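Local coordinates for protein probable fumarate reductase Ifc3 (Shewanella frigidimarina, PDB 1QO8) that catalyses the essentially one-way reduction of fumarate to succinate in vitro, using one FAD and four covalently bound c-type hemes per subunit, at residues Asn80-Ser84 and Asp366-Leu370; Asn270-Lys275 and Ala287-Lys292; Gly310-Asn314 and Asn332-Gly338. All coordinates share one frame; numbering follows the deposited sequence.

Contact 1: residues Asn80-Ser84 and Asp366-Leu370. With HEM (protoporphyrin IX containing Fe), chain C.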
loop_
_atom_site.group_PDB
_atom_site.type_symbol
_atom_site.label_atom_id
_atom_site.label_comp_id
_atom_site.label_asym_id
_atom_site.label_seq_id
_atom_site.Cartn_x
_atom_site.Cartn_y
_atom_site.Cartn_z
ATOM N N ASN A 80 17.562 -18.031 -21.159
ATOM C CA ASN A 80 16.139 -18.143 -21.358
ATOM C C ASN A 80 15.321 -17.835 -20.138
ATOM O O ASN A 80 14.098 -18.003 -20.219
ATOM C CB ASN A 80 15.719 -19.452 -22.072
ATOM C CG ASN A 80 16.096 -19.297 -23.574
ATOM O OD1 ASN A 80 15.763 -20.203 -24.417
ATOM N ND2 ASN A 80 16.722 -18.236 -24.083
ATOM N N GLU A 81 15.799 -17.289 -19.035
ATOM C CA GLU A 81 14.953 -16.697 -18.022
ATOM C C GLU A 81 14.392 -15.335 -18.515
ATOM O O GLU A 81 13.463 -14.759 -17.964
ATOM C CB GLU A 81 15.823 -16.375 -16.799
ATOM C CG GLU A 81 16.231 -17.649 -15.998
ATOM C CD GLU A 81 14.967 -18.143 -15.309
ATOM O OE1 GLU A 81 13.960 -17.393 -15.267
ATOM O OE2 GLU A 81 14.843 -19.282 -14.844
ATOM N N CYS A 82 15.143 -14.775 -19.480
ATOM C CA CYS A 82 14.823 -13.514 -20.087
ATOM C C CYS A 82 14.667 -13.576 -21.596
ATOM O O CYS A 82 13.688 -12.952 -22.075
ATOM C CB CYS A 82 15.831 -12.436 -19.786
ATOM S SG CYS A 82 16.166 -12.311 -18.016
ATOM N N HIS A 83 15.498 -14.358 -22.268
ATOM C CA HIS A 83 15.430 -14.403 -23.729
ATOM C C HIS A 83 14.638 -15.608 -24.171
ATOM O O HIS A 83 14.190 -16.444 -23.366
ATOM C CB HIS A 83 16.782 -14.428 -24.392
ATOM C CG HIS A 83 17.750 -13.331 -24.078
ATOM N ND1 HIS A 83 17.719 -12.079 -24.747
ATOM C CD2 HIS A 83 18.749 -13.233 -23.221
ATOM C CE1 HIS A 83 18.715 -11.328 -24.274
ATOM N NE2 HIS A 83 19.400 -11.992 -23.269
ATOM N N SER A 84 14.541 -15.851 -25.471
ATOM C CA SER A 84 13.938 -17.157 -25.834
ATOM C C SER A 84 14.758 -17.768 -26.952
ATOM O O SER A 84 14.178 -18.146 -27.952
ATOM C CB SER A 84 12.449 -16.994 -26.085
ATOM O OG SER A 84 11.682 -18.191 -25.838
ATOM N N ASP A 366 7.760 -12.903 -25.228
ATOM C CA ASP A 366 8.649 -14.043 -25.216
ATOM C C ASP A 366 10.047 -13.700 -24.712
ATOM O O ASP A 366 10.482 -14.340 -23.754
ATOM C CB ASP A 366 8.793 -14.657 -26.624
ATOM C CG ASP A 366 8.397 -13.693 -27.740
ATOM O OD1 ASP A 366 8.397 -12.414 -27.506
ATOM O OD2 ASP A 366 8.054 -14.289 -28.822
ATOM N N SER A 367 10.767 -12.863 -25.416
ATOM C CA SER A 367 12.032 -12.294 -24.956
ATOM C C SER A 367 11.733 -10.986 -24.238
ATOM O O SER A 367 11.328 -9.939 -24.805
ATOM C CB SER A 367 12.989 -12.276 -26.099
ATOM O OG SER A 367 14.297 -11.780 -26.029
ATOM N N ARG A 368 11.929 -10.946 -22.911
ATOM C CA ARG A 368 11.356 -9.871 -22.093
ATOM C C ARG A 368 12.189 -8.641 -22.118
ATOM O O ARG A 368 12.716 -8.083 -21.148
ATOM C CB ARG A 368 10.977 -10.337 -20.676
ATOM C CG ARG A 368 9.915 -11.440 -20.678
ATOM C CD ARG A 368 9.502 -11.911 -19.245
ATOM N NE ARG A 368 10.642 -12.344 -18.444
ATOM C CZ ARG A 368 11.366 -11.676 -17.570
ATOM N NH1 ARG A 368 11.219 -10.385 -17.156
ATOM N NH2 ARG A 368 12.374 -12.382 -16.979
ATOM N N ILE A 369 12.358 -8.092 -23.317
ATOM C CA ILE A 369 13.205 -6.905 -23.500
ATOM C C ILE A 369 12.280 -5.780 -24.010
ATOM O O ILE A 369 11.293 -6.124 -24.676
ATOM C CB ILE A 369 14.150 -7.433 -24.610
ATOM C CG1 ILE A 369 15.342 -8.127 -23.934
ATOM C CG2 ILE A 369 14.529 -6.398 -25.656
ATOM C CD1 ILE A 369 16.210 -8.849 -24.938
ATOM N N LEU A 370 12.539 -4.550 -23.745
ATOM C CA LEU A 370 11.856 -3.358 -24.160
ATOM C C LEU A 370 11.811 -3.291 -25.721
ATOM O O LEU A 370 12.882 -3.460 -26.335
ATOM C CB LEU A 370 12.525 -2.099 -23.627
ATOM C CG LEU A 370 12.658 -1.759 -22.134
ATOM C CD1 LEU A 370 12.517 -0.245 -21.862
ATOM C CD2 LEU A 370 11.694 -2.424 -21.179
HETATM C CHA HEM C . 20.766 -8.168 -24.498
HETATM C CHB HEM C . 22.504 -12.662 -25.092
HETATM C CHC HEM C . 21.138 -13.505 -20.535
HETATM C CHD HEM C . 18.417 -9.490 -20.513
HETATM C C1A HEM C . 21.411 -9.234 -25.065
HETATM C C2A HEM C . 22.176 -9.304 -26.299
HETATM C C3A HEM C . 22.656 -10.530 -26.451
HETATM C C4A HEM C . 22.176 -11.314 -25.309
HETATM C CMA HEM C . 23.494 -11.165 -27.587
HETATM C CAA HEM C . 22.317 -8.108 -27.295
HETATM C CBA HEM C . 23.615 -7.299 -27.104
HETATM C CGA HEM C . 23.536 -6.501 -25.823
HETATM O O1A HEM C . 24.422 -6.807 -24.957
HETATM O O2A HEM C . 22.633 -5.616 -25.688
HETATM C C1B HEM C . 22.442 -13.217 -23.820
HETATM C C2B HEM C . 23.117 -14.430 -23.377
HETATM C C3B HEM C . 22.761 -14.621 -22.121
HETATM C C4B HEM C . 21.843 -13.592 -21.711
HETATM C CMB HEM C . 24.074 -15.188 -24.283
HETATM C CAB HEM C . 23.269 -15.684 -21.054
HETATM C CBB HEM C . 24.461 -16.272 -21.189
HETATM C C1C HEM C . 20.213 -12.568 -20.140
HETATM C C2C HEM C . 19.512 -12.477 -18.865
HETATM C C3C HEM C . 18.802 -11.352 -18.864
HETATM C C4C HEM C . 19.022 -10.686 -20.125
HETATM C CMC HEM C . 19.643 -13.583 -17.812
HETATM C CAC HEM C . 17.902 -10.688 -17.760
HETATM C CBC HEM C . 18.196 -10.754 -16.465
HETATM C C1D HEM C . 18.852 -8.755 -21.584
HETATM C C2D HEM C . 18.412 -7.377 -21.889
HETATM C C3D HEM C . 19.071 -7.016 -22.977
HETATM C C4D HEM C . 19.924 -8.106 -23.405
HETATM C CMD HEM C . 17.379 -6.606 -21.040
HETATM C CAD HEM C . 18.977 -5.656 -23.758
HETATM C CBD HEM C . 18.179 -5.797 -25.030
HETATM C CGD HEM C . 18.039 -4.564 -25.960
HETATM O O1D HEM C . 17.842 -3.436 -25.468
HETATM O O2D HEM C . 18.117 -4.728 -27.194
HETATM N NA HEM C . 21.500 -10.484 -24.456
HETATM N NB HEM C . 21.648 -12.751 -22.793
HETATM N NC HEM C . 19.893 -11.450 -20.881
HETATM N ND HEM C . 19.758 -9.170 -22.518
HETATM FE FE HEM C . 20.771 -10.936 -22.618
HETATM O O HOH W 1 10.799 -15.012 -19.462
HETATM O O HOH W 2 11.726 -15.540 -21.714
#
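C82 and H83, which close the C-x-x-C-H attachment motif of heme c #4, meet S367, R368 and I369 of the flavoprotein region, so this contact joins the cytochrome part to the flavin part beside a heme. H83 is an axial ligand: its NE2 lies 1.8 Å from the heme iron, and H59 supplies the other ligand atom. C82 is, by similarity, one of the two covalent attachment points; its SG is modelled too near the vinyl carbon CAC for non-bonded atoms yet farther than a thioether bond, so the detail of that link is doubtful here. With CG of H83 anti to the carbonyl carbon (chi1 -56°), the ring leaves the 366-370 backbone and runs to the iron. I369 CD1 approaches the imidazole obliquely, 3.6 Å from H83 ND1, while CG1 and CG2 of the same isoleucine rest on the pyrrole and propionate carbons of the heme. S367 OG comes to the ring edge near its plane. Two hydrogen bonds bind the segments. R368 N donates to C82 O at 2.8 Å with an N-H...O angle of 165°, nearly straight. R368 NH2 reaches E81 O at 2.8 Å, the carbonyl oxygen lying close to the guanidinium plane. A water extends this grip, accepting from R368 NE and donating to E81 O, which therefore has two partners. Backbone shape assists: R368 is the centre of an inverse gamma turn, I369 N donating to S367 O over 2.6 Å. The second terminal nitrogen, NH1, bonds to the carbonyls of S330 and N332. F85 stacks on the H83 ring. Segment 80-84 belongs to the long loop between helices 43-46 and 107-115, and segment 366-370 to the connection from strand 357-364 to helix 374-377.

Contact 2: residues Asn270-Lys275 and Ala287-Lys292; sequences NSRVVK and AVVHGK. With FAD (flavin-adenine dinucleotide), chain G.
Strands 271-275 and 287-291 run antiparallel at 142°, their axes 4.4 Å apart at closest approach, with S271 opposite G291, R272 opposite H290 and V273 opposite V289. A classic beta bulge then shifts the register: V274 and K275 both face V288, whose O accepts from V274 N (2.7 Å, an almost perfectly straight 179°) and whose N donates to K275 O. The bulge is tight at V274, where chi1 of -70° sets CG2 between the backbone N and carbonyl carbon, 3.1 Å from V288 O; the same methyl also packs on V288 CG1. On the face carrying S271, V273 and V289, V273 CG1 touches A287 CB, and S271 CB meets V289 CG1. Beyond the strands, CB of N270 lies against CB of K292, and a water links N270 OD1 with K292 NZ; N270 ND2 bonds to D27 O, and the lysine amine is also salt-bridged to E29. R272 holds its chain extended away from the hairpin partner, with CG 3.6 Å from adenine N6A, and ends in salt bridges to D102 and D339. Because V273 occupies a non-hydrogen-bonded pair, its backbone N and O turn away from 287-292 and meet the FAD adenine: V273 N donates to N1A at 3.0 Å, and N6A donates to V273 O at 2.8 Å. This pairing, at the outermost strand of a four-stranded sheet, matches the acceptor-donor edge of adenine, an unprotonated ring nitrogen beside an exocyclic amine, and is consistent with backbone recognition of the base.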
loop_
_atom_site.group_PDB
_atom_site.type_symbol
_atom_site.label_atom_id
_atom_site.label_comp_id
_atom_site.label_asym_id
_atom_site.label_seq_id
_atom_site.Cartn_x
_atom_site.Cartn_y
_atom_site.Cartn_z
ATOM N N ASN A 270 23.611 -17.588 -3.732
ATOM C CA ASN A 270 22.525 -18.532 -3.410
ATOM C C ASN A 270 22.252 -18.486 -1.888
ATOM O O ASN A 270 21.965 -19.511 -1.271
ATOM C CB ASN A 270 22.868 -19.907 -3.901
ATOM C CG ASN A 270 23.478 -19.930 -5.283
ATOM O OD1 ASN A 270 22.807 -19.625 -6.308
ATOM N ND2 ASN A 270 24.766 -20.362 -5.401
ATOM N N SER A 271 22.175 -17.283 -1.335
ATOM C CA SER A 271 21.910 -16.981 0.063
ATOM C C SER A 271 20.787 -15.929 0.151
ATOM O O SER A 271 21.020 -14.726 -0.007
ATOM C CB SER A 271 23.208 -16.341 0.632
ATOM O OG SER A 271 24.183 -17.376 0.449
ATOM N N ARG A 272 19.582 -16.415 0.368
ATOM C CA ARG A 272 18.419 -15.575 0.531
ATOM C C ARG A 272 18.127 -15.193 1.992
ATOM O O ARG A 272 17.887 -16.048 2.896
ATOM C CB ARG A 272 17.193 -16.300 -0.052
ATOM C CG ARG A 272 15.960 -15.406 0.070
ATOM C CD ARG A 272 14.842 -16.165 -0.649
ATOM N NE ARG A 272 13.784 -15.227 -0.936
ATOM C CZ ARG A 272 12.548 -15.608 -1.271
ATOM N NH1 ARG A 272 12.236 -16.886 -1.397
ATOM N NH2 ARG A 272 11.643 -14.652 -1.492
ATOM N N VAL A 273 18.114 -13.873 2.167
ATOM C CA VAL A 273 17.752 -13.336 3.466
ATOM C C VAL A 273 16.208 -13.434 3.565
ATOM O O VAL A 273 15.532 -13.071 2.587
ATOM C CB VAL A 273 18.199 -11.887 3.655
ATOM C CG1 VAL A 273 17.520 -11.340 4.935
ATOM C CG2 VAL A 273 19.716 -11.762 3.763
ATOM N N VAL A 274 15.745 -14.015 4.672
ATOM C CA VAL A 274 14.325 -14.281 4.873
ATOM C C VAL A 274 13.669 -13.629 6.069
ATOM O O VAL A 274 12.458 -13.555 6.243
ATOM C CB VAL A 274 14.111 -15.783 4.928
ATOM C CG1 VAL A 274 14.294 -16.509 3.617
ATOM C CG2 VAL A 274 15.015 -16.463 6.011
ATOM N N LYS A 275 14.431 -13.015 6.998
ATOM C CA LYS A 275 13.897 -12.333 8.133
ATOM C C LYS A 275 14.897 -11.369 8.724
ATOM O O LYS A 275 16.084 -11.667 8.660
ATOM C CB LYS A 275 13.549 -13.422 9.208
ATOM C CG LYS A 275 12.611 -12.767 10.230
ATOM C CD LYS A 275 12.133 -13.758 11.281
ATOM C CE LYS A 275 10.764 -13.238 11.739
ATOM N NZ LYS A 275 10.847 -12.710 13.132
ATOM N N ALA A 287 20.062 -11.277 10.729
ATOM C CA ALA A 287 19.034 -11.630 9.743
ATOM C C ALA A 287 19.190 -13.113 9.537
ATOM O O ALA A 287 20.325 -13.564 9.711
ATOM C CB ALA A 287 19.436 -10.885 8.433
ATOM N N VAL A 288 18.128 -13.826 9.264
ATOM C CA VAL A 288 18.199 -15.216 8.912
ATOM C C VAL A 288 18.319 -15.338 7.398
ATOM O O VAL A 288 17.536 -14.753 6.600
ATOM C CB VAL A 288 16.924 -15.939 9.362
ATOM C CG1 VAL A 288 17.046 -17.440 9.098
ATOM C CG2 VAL A 288 16.651 -15.698 10.874
ATOM N N VAL A 289 19.341 -16.087 7.036
ATOM C CA VAL A 289 19.737 -16.489 5.722
ATOM C C VAL A 289 19.338 -17.954 5.467
ATOM O O VAL A 289 19.549 -18.866 6.266
ATOM C CB VAL A 289 21.266 -16.438 5.540
ATOM C CG1 VAL A 289 21.642 -16.813 4.094
ATOM C CG2 VAL A 289 21.803 -15.083 5.876
ATOM N N HIS A 290 18.636 -18.171 4.355
ATOM C CA HIS A 290 18.500 -19.483 3.773
ATOM C C HIS A 290 19.502 -19.673 2.644
ATOM O O HIS A 290 19.349 -19.075 1.579
ATOM C CB HIS A 290 17.061 -19.687 3.325
ATOM C CG HIS A 290 16.891 -21.037 2.714
ATOM N ND1 HIS A 290 15.825 -21.293 1.938
ATOM C CD2 HIS A 290 17.615 -22.181 2.748
ATOM C CE1 HIS A 290 15.871 -22.544 1.484
ATOM N NE2 HIS A 290 16.935 -23.101 1.991
ATOM N N GLY A 291 20.544 -20.458 2.952
ATOM C CA GLY A 291 21.603 -20.771 2.019
ATOM C C GLY A 291 21.179 -22.055 1.352
ATOM O O GLY A 291 20.629 -22.951 2.041
ATOM N N LYS A 292 21.484 -22.136 0.049
ATOM C CA LYS A 292 21.052 -23.322 -0.701
ATOM C C LYS A 292 21.610 -24.617 -0.093
ATOM O O LYS A 292 20.974 -25.654 -0.264
ATOM C CB LYS A 292 21.648 -23.135 -2.120
ATOM C CG LYS A 292 21.529 -24.359 -3.038
ATOM C CD LYS A 292 22.049 -23.972 -4.444
ATOM C CE LYS A 292 21.787 -25.111 -5.462
ATOM N NZ LYS A 292 22.562 -24.676 -6.715
HETATM P PA FAD G . 18.969 -4.678 -8.197
HETATM O O1A FAD G . 20.028 -4.347 -9.203
HETATM O O2A FAD G . 17.855 -5.361 -8.558
HETATM O O5B FAD G . 19.680 -5.801 -7.361
HETATM C C5B FAD G . 19.119 -6.350 -6.098
HETATM C C4B FAD G . 20.006 -7.627 -5.680
HETATM O O4B FAD G . 19.352 -8.092 -4.400
HETATM C C3B FAD G . 19.765 -8.828 -6.654
HETATM O O3B FAD G . 20.813 -9.353 -7.336
HETATM C C2B FAD G . 18.746 -9.761 -5.904
HETATM O O2B FAD G . 18.878 -11.173 -6.200
HETATM C C1B FAD G . 19.226 -9.565 -4.515
HETATM N N9A FAD G . 18.206 -9.868 -3.503
HETATM C C8A FAD G . 16.854 -9.639 -3.553
HETATM N N7A FAD G . 16.227 -10.143 -2.526
HETATM C C5A FAD G . 17.208 -10.740 -1.740
HETATM C C6A FAD G . 17.156 -11.543 -0.520
HETATM N N6A FAD G . 16.059 -11.812 0.131
HETATM N N1A FAD G . 18.370 -11.931 -0.056
HETATM C C2A FAD G . 19.545 -11.746 -0.746
HETATM N N3A FAD G . 19.678 -11.035 -1.889
HETATM C C4A FAD G . 18.469 -10.595 -2.330
HETATM N N1 FAD G . 17.428 2.924 -14.514
HETATM C C2 FAD G . 18.210 3.919 -14.838
HETATM O O2 FAD G . 18.422 4.911 -14.223
HETATM N N3 FAD G . 18.961 3.935 -16.052
HETATM C C4 FAD G . 18.813 2.813 -16.861
HETATM O O4 FAD G . 19.375 2.778 -17.918
HETATM C C4X FAD G . 17.882 1.747 -16.501
HETATM N N5 FAD G . 17.701 0.702 -17.324
HETATM C C5X FAD G . 16.904 -0.333 -16.969
HETATM C C6 FAD G . 16.773 -1.399 -17.868
HETATM C C7 FAD G . 15.977 -2.469 -17.534
HETATM C C7M FAD G . 15.787 -3.646 -18.436
HETATM C C8 FAD G . 15.336 -2.471 -16.243
HETATM C C8M FAD G . 14.525 -3.664 -15.838
HETATM C C9 FAD G . 15.488 -1.443 -15.349
HETATM C C9A FAD G . 16.264 -0.355 -15.669
HETATM N N10 FAD G . 16.467 0.774 -14.850
HETATM C C10 FAD G . 17.240 1.806 -15.221
HETATM C "C1'" FAD G . 16.167 0.688 -13.386
HETATM C "C2'" FAD G . 17.494 0.460 -12.587
HETATM O "O2'" FAD G . 18.189 -0.495 -13.457
HETATM C "C3'" FAD G . 17.088 -0.380 -11.351
HETATM O "O3'" FAD G . 16.134 0.328 -10.548
HETATM C "C4'" FAD G . 18.298 -0.323 -10.359
HETATM O "O4'" FAD G . 19.345 -1.067 -11.055
HETATM C "C5'" FAD G . 17.869 -1.175 -9.112
HETATM O "O5'" FAD G . 19.226 -1.423 -8.378
HETATM P P FAD G . 19.299 -2.105 -6.998
HETATM O O1P FAD G . 20.770 -2.094 -6.653
HETATM O O2P FAD G . 18.370 -1.402 -6.232
HETATM O O3P FAD G . 18.700 -3.403 -7.236
HETATM O O HOH W 3 22.030 -21.891 -8.053
#

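Contact 3: residues Gly310-Asn314 and Asn332-Gly338; sequences GYGMN and NNITATG. With FAD (flavin-adenine dinucleotide), chain G.
Y311 CB presses on G338 CA at 3.4 Å, a tight carbon-carbon contact, and a side chain at G338 is hard to accommodate: a beta carbon there would clash with Y311 CB, and phi at this glycine is positive. M313 fills the adjoining part. Its chain bends at chi2 (-79°) and chi3 (-77°), which lays CG 3.5 Å from N332 CB and beside N333 O, then carries CE across to I334 CG2 at 3.9 Å; the side chains of M313 and N332 run alongside one another, pointing opposite ways. On the backbone, M313 N donates to A336 O at 2.9 Å. Cut back to an alanine, M313 would keep that backbone bond, but a gap is likely to open between N332 and I334, with I334 CG2 losing its methyl partner. Both segments are connections within the FAD-binding domain, one following strand 303-306 of the parallel sheet. Each contains a type I turn, Y311-N314 and N333-A336, and each ends on an N-cap, N314 before helix 315-321 and G338 before helix 339-346. Contact with the cofactor comes from 332-338: T335 CG2 meets the ribose oxygen O2B of FAD at 3.2 Å, and N332 ND2, bonded to H499 O, lies near the flavin methyl C8M. The looser part lies at the G310 carbonyl and the G312 amide, where waters supplement direct contact. G338 N reaches G310 O only through a weak bond with an angle of 132°, and a water sits within hydrogen-bonding reach of both atoms. A second water accepts from G312 N and donates to N332 OD1, both at 2.7 Å.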
loop_
_atom_site.group_PDB
_atom_site.type_symbol
_atom_site.label_atom_id
_atom_site.label_comp_id
_atom_site.label_asym_id
_atom_site.label_seq_id
_atom_site.Cartn_x
_atom_site.Cartn_y
_atom_site.Cartn_z
ATOM N N GLY A 310 13.640 -4.067 -6.645
ATOM C CA GLY A 310 12.240 -3.557 -6.604
ATOM C C GLY A 310 11.308 -4.794 -6.449
ATOM O O GLY A 310 11.811 -5.906 -6.200
ATOM N N TYR A 311 10.020 -4.654 -6.709
ATOM C CA TYR A 311 9.066 -5.717 -6.432
ATOM C C TYR A 311 8.281 -6.015 -7.717
ATOM O O TYR A 311 7.326 -6.827 -7.727
ATOM C CB TYR A 311 8.113 -5.453 -5.279
ATOM C CG TYR A 311 7.143 -4.288 -5.273
ATOM C CD1 TYR A 311 5.892 -4.464 -5.909
ATOM C CD2 TYR A 311 7.400 -3.054 -4.725
ATOM C CE1 TYR A 311 4.975 -3.430 -5.996
ATOM C CE2 TYR A 311 6.452 -2.025 -4.743
ATOM C CZ TYR A 311 5.236 -2.234 -5.381
ATOM O OH TYR A 311 4.259 -1.272 -5.424
ATOM N N GLY A 312 8.883 -5.706 -8.889
ATOM C CA GLY A 312 8.022 -5.829 -10.110
ATOM C C GLY A 312 7.761 -7.227 -10.507
ATOM O O GLY A 312 6.802 -7.455 -11.287
ATOM N N MET A 313 8.511 -8.256 -10.043
ATOM C CA MET A 313 8.159 -9.636 -10.413
ATOM C C MET A 313 7.410 -10.346 -9.283
ATOM O O MET A 313 7.058 -11.533 -9.348
ATOM C CB MET A 313 9.453 -10.435 -10.677
ATOM C CG MET A 313 10.312 -9.747 -11.777
ATOM S SD MET A 313 9.537 -10.196 -13.336
ATOM C CE MET A 313 9.975 -11.875 -13.736
ATOM N N ASN A 314 7.025 -9.590 -8.249
ATOM C CA ASN A 314 6.208 -10.268 -7.197
ATOM C C ASN A 314 4.777 -10.038 -7.625
ATOM O O ASN A 314 4.210 -8.943 -7.480
ATOM C CB ASN A 314 6.525 -9.593 -5.816
ATOM C CG ASN A 314 5.864 -10.367 -4.664
ATOM O OD1 ASN A 314 6.493 -10.768 -3.652
ATOM N ND2 ASN A 314 4.612 -10.687 -4.873
ATOM N N ASN A 332 11.984 -7.099 -15.893
ATOM C CA ASN A 332 12.939 -7.275 -14.821
ATOM C C ASN A 332 13.694 -8.591 -14.843
ATOM O O ASN A 332 13.153 -9.601 -15.250
ATOM C CB ASN A 332 12.226 -7.262 -13.436
ATOM C CG ASN A 332 11.776 -5.825 -13.126
ATOM O OD1 ASN A 332 11.754 -5.486 -11.957
ATOM N ND2 ASN A 332 11.610 -4.987 -14.165
ATOM N N ASN A 333 14.836 -8.611 -14.143
ATOM C CA ASN A 333 15.345 -9.958 -13.754
ATOM C C ASN A 333 14.397 -10.601 -12.746
ATOM O O ASN A 333 13.654 -9.918 -11.979
ATOM C CB ASN A 333 16.707 -9.677 -13.127
ATOM C CG ASN A 333 17.558 -10.918 -12.925
ATOM O OD1 ASN A 333 17.004 -12.045 -13.044
ATOM N ND2 ASN A 333 18.835 -10.617 -12.797
ATOM N N ILE A 334 14.344 -11.930 -12.657
ATOM C CA ILE A 334 13.522 -12.711 -11.786
ATOM C C ILE A 334 13.922 -12.588 -10.290
ATOM O O ILE A 334 13.092 -12.884 -9.442
ATOM C CB ILE A 334 13.541 -14.218 -12.154
ATOM C CG1 ILE A 334 14.991 -14.722 -12.044
ATOM C CG2 ILE A 334 12.969 -14.365 -13.590
ATOM C CD1 ILE A 334 15.101 -16.228 -12.173
ATOM N N THR A 335 14.929 -11.847 -9.922
ATOM C CA THR A 335 15.314 -11.526 -8.571
ATOM C C THR A 335 14.447 -10.468 -7.902
ATOM O O THR A 335 14.464 -10.361 -6.656
ATOM C CB THR A 335 16.771 -10.979 -8.567
ATOM O OG1 THR A 335 16.761 -9.848 -9.425
ATOM C CG2 THR A 335 17.752 -12.039 -9.035
ATOM N N ALA A 336 13.515 -9.793 -8.667
ATOM C CA ALA A 336 12.968 -8.543 -8.147
ATOM C C ALA A 336 11.588 -8.839 -7.538
ATOM O O ALA A 336 10.557 -8.370 -8.027
ATOM C CB ALA A 336 12.831 -7.395 -9.187
ATOM N N THR A 337 11.622 -9.501 -6.354
ATOM C CA THR A 337 10.444 -10.037 -5.747
ATOM C C THR A 337 10.023 -9.314 -4.465
ATOM O O THR A 337 9.128 -9.874 -3.802
ATOM C CB THR A 337 10.405 -11.548 -5.603
ATOM O OG1 THR A 337 11.435 -11.987 -4.713
ATOM C CG2 THR A 337 10.487 -12.192 -7.042
ATOM N N GLY A 338 10.603 -8.146 -4.223
ATOM C CA GLY A 338 10.064 -7.265 -3.166
ATOM C C GLY A 338 10.470 -7.757 -1.742
ATOM O O GLY A 338 9.903 -7.234 -0.765
HETATM P PA FAD G . 18.969 -4.678 -8.197
HETATM O O1A FAD G . 20.028 -4.347 -9.203
HETATM O O2A FAD G . 17.855 -5.361 -8.558
HETATM O O5B FAD G . 19.680 -5.801 -7.361
HETATM C C5B FAD G . 19.119 -6.350 -6.098
HETATM C C4B FAD G . 20.006 -7.627 -5.680
HETATM O O4B FAD G . 19.352 -8.092 -4.400
HETATM C C3B FAD G . 19.765 -8.828 -6.654
HETATM O O3B FAD G . 20.813 -9.353 -7.336
HETATM C C2B FAD G . 18.746 -9.761 -5.904
HETATM O O2B FAD G . 18.878 -11.173 -6.200
HETATM C C1B FAD G . 19.226 -9.565 -4.515
HETATM N N9A FAD G . 18.206 -9.868 -3.503
HETATM C C8A FAD G . 16.854 -9.639 -3.553
HETATM N N7A FAD G . 16.227 -10.143 -2.526
HETATM C C5A FAD G . 17.208 -10.740 -1.740
HETATM C C6A FAD G . 17.156 -11.543 -0.520
HETATM N N6A FAD G . 16.059 -11.812 0.131
HETATM N N1A FAD G . 18.370 -11.931 -0.056
HETATM C C2A FAD G . 19.545 -11.746 -0.746
HETATM N N3A FAD G . 19.678 -11.035 -1.889
HETATM C C4A FAD G . 18.469 -10.595 -2.330
HETATM N N1 FAD G . 17.428 2.924 -14.514
HETATM C C2 FAD G . 18.210 3.919 -14.838
HETATM O O2 FAD G . 18.422 4.911 -14.223
HETATM N N3 FAD G . 18.961 3.935 -16.052
HETATM C C4 FAD G . 18.813 2.813 -16.861
HETATM O O4 FAD G . 19.375 2.778 -17.918
HETATM C C4X FAD G . 17.882 1.747 -16.501
HETATM N N5 FAD G . 17.701 0.702 -17.324
HETATM C C5X FAD G . 16.904 -0.333 -16.969
HETATM C C6 FAD G . 16.773 -1.399 -17.868
HETATM C C7 FAD G . 15.977 -2.469 -17.534
HETATM C C7M FAD G . 15.787 -3.646 -18.436
HETATM C C8 FAD G . 15.336 -2.471 -16.243
HETATM C C8M FAD G . 14.525 -3.664 -15.838
HETATM C C9 FAD G . 15.488 -1.443 -15.349
HETATM C C9A FAD G . 16.264 -0.355 -15.669
HETATM N N10 FAD G . 16.467 0.774 -14.850
HETATM C C10 FAD G . 17.240 1.806 -15.221
HETATM C "C1'" FAD G . 16.167 0.688 -13.386
HETATM C "C2'" FAD G . 17.494 0.460 -12.587
HETATM O "O2'" FAD G . 18.189 -0.495 -13.457
HETATM C "C3'" FAD G . 17.088 -0.380 -11.351
HETATM O "O3'" FAD G . 16.134 0.328 -10.548
HETATM C "C4'" FAD G . 18.298 -0.323 -10.359
HETATM O "O4'" FAD G . 19.345 -1.067 -11.055
HETATM C "C5'" FAD G . 17.869 -1.175 -9.112
HETATM O "O5'" FAD G . 19.226 -1.423 -8.378
HETATM P P FAD G . 19.299 -2.105 -6.998
HETATM O O1P FAD G . 20.770 -2.094 -6.653
HETATM O O2P FAD G . 18.370 -1.402 -6.232
HETATM O O3P FAD G . 18.700 -3.403 -7.236
HETATM O O HOH W 4 13.560 -7.137 -4.574
HETATM O O HOH W 5 10.877 -4.121 -9.836
#

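Overall arrangement
Along the chain, 80-84 comes first, the hairpin of contact 2 next, then both loops of contact 3, and 366-370 last, so contact 1 brackets the other two. Contact 2 sits in the four-stranded mixed sheet; contact 3 leads from the five-stranded parallel sheet into helices 315-321 and 339-346. Centres of contacts 1 and 3 are 15 Å apart, and they touch: E81 OE1 packs on I334 CD1 and R368 NH1 on M313 CE. Contact 2, 17 Å from contact 3 and 27 Å from contact 1 between centres, meets contact 3 where R272 NH2 approaches T337 OG1. The I369 side chain, on heme #4, is about 7 Å from FAD, consistent with electron transfer from that heme to the flavin.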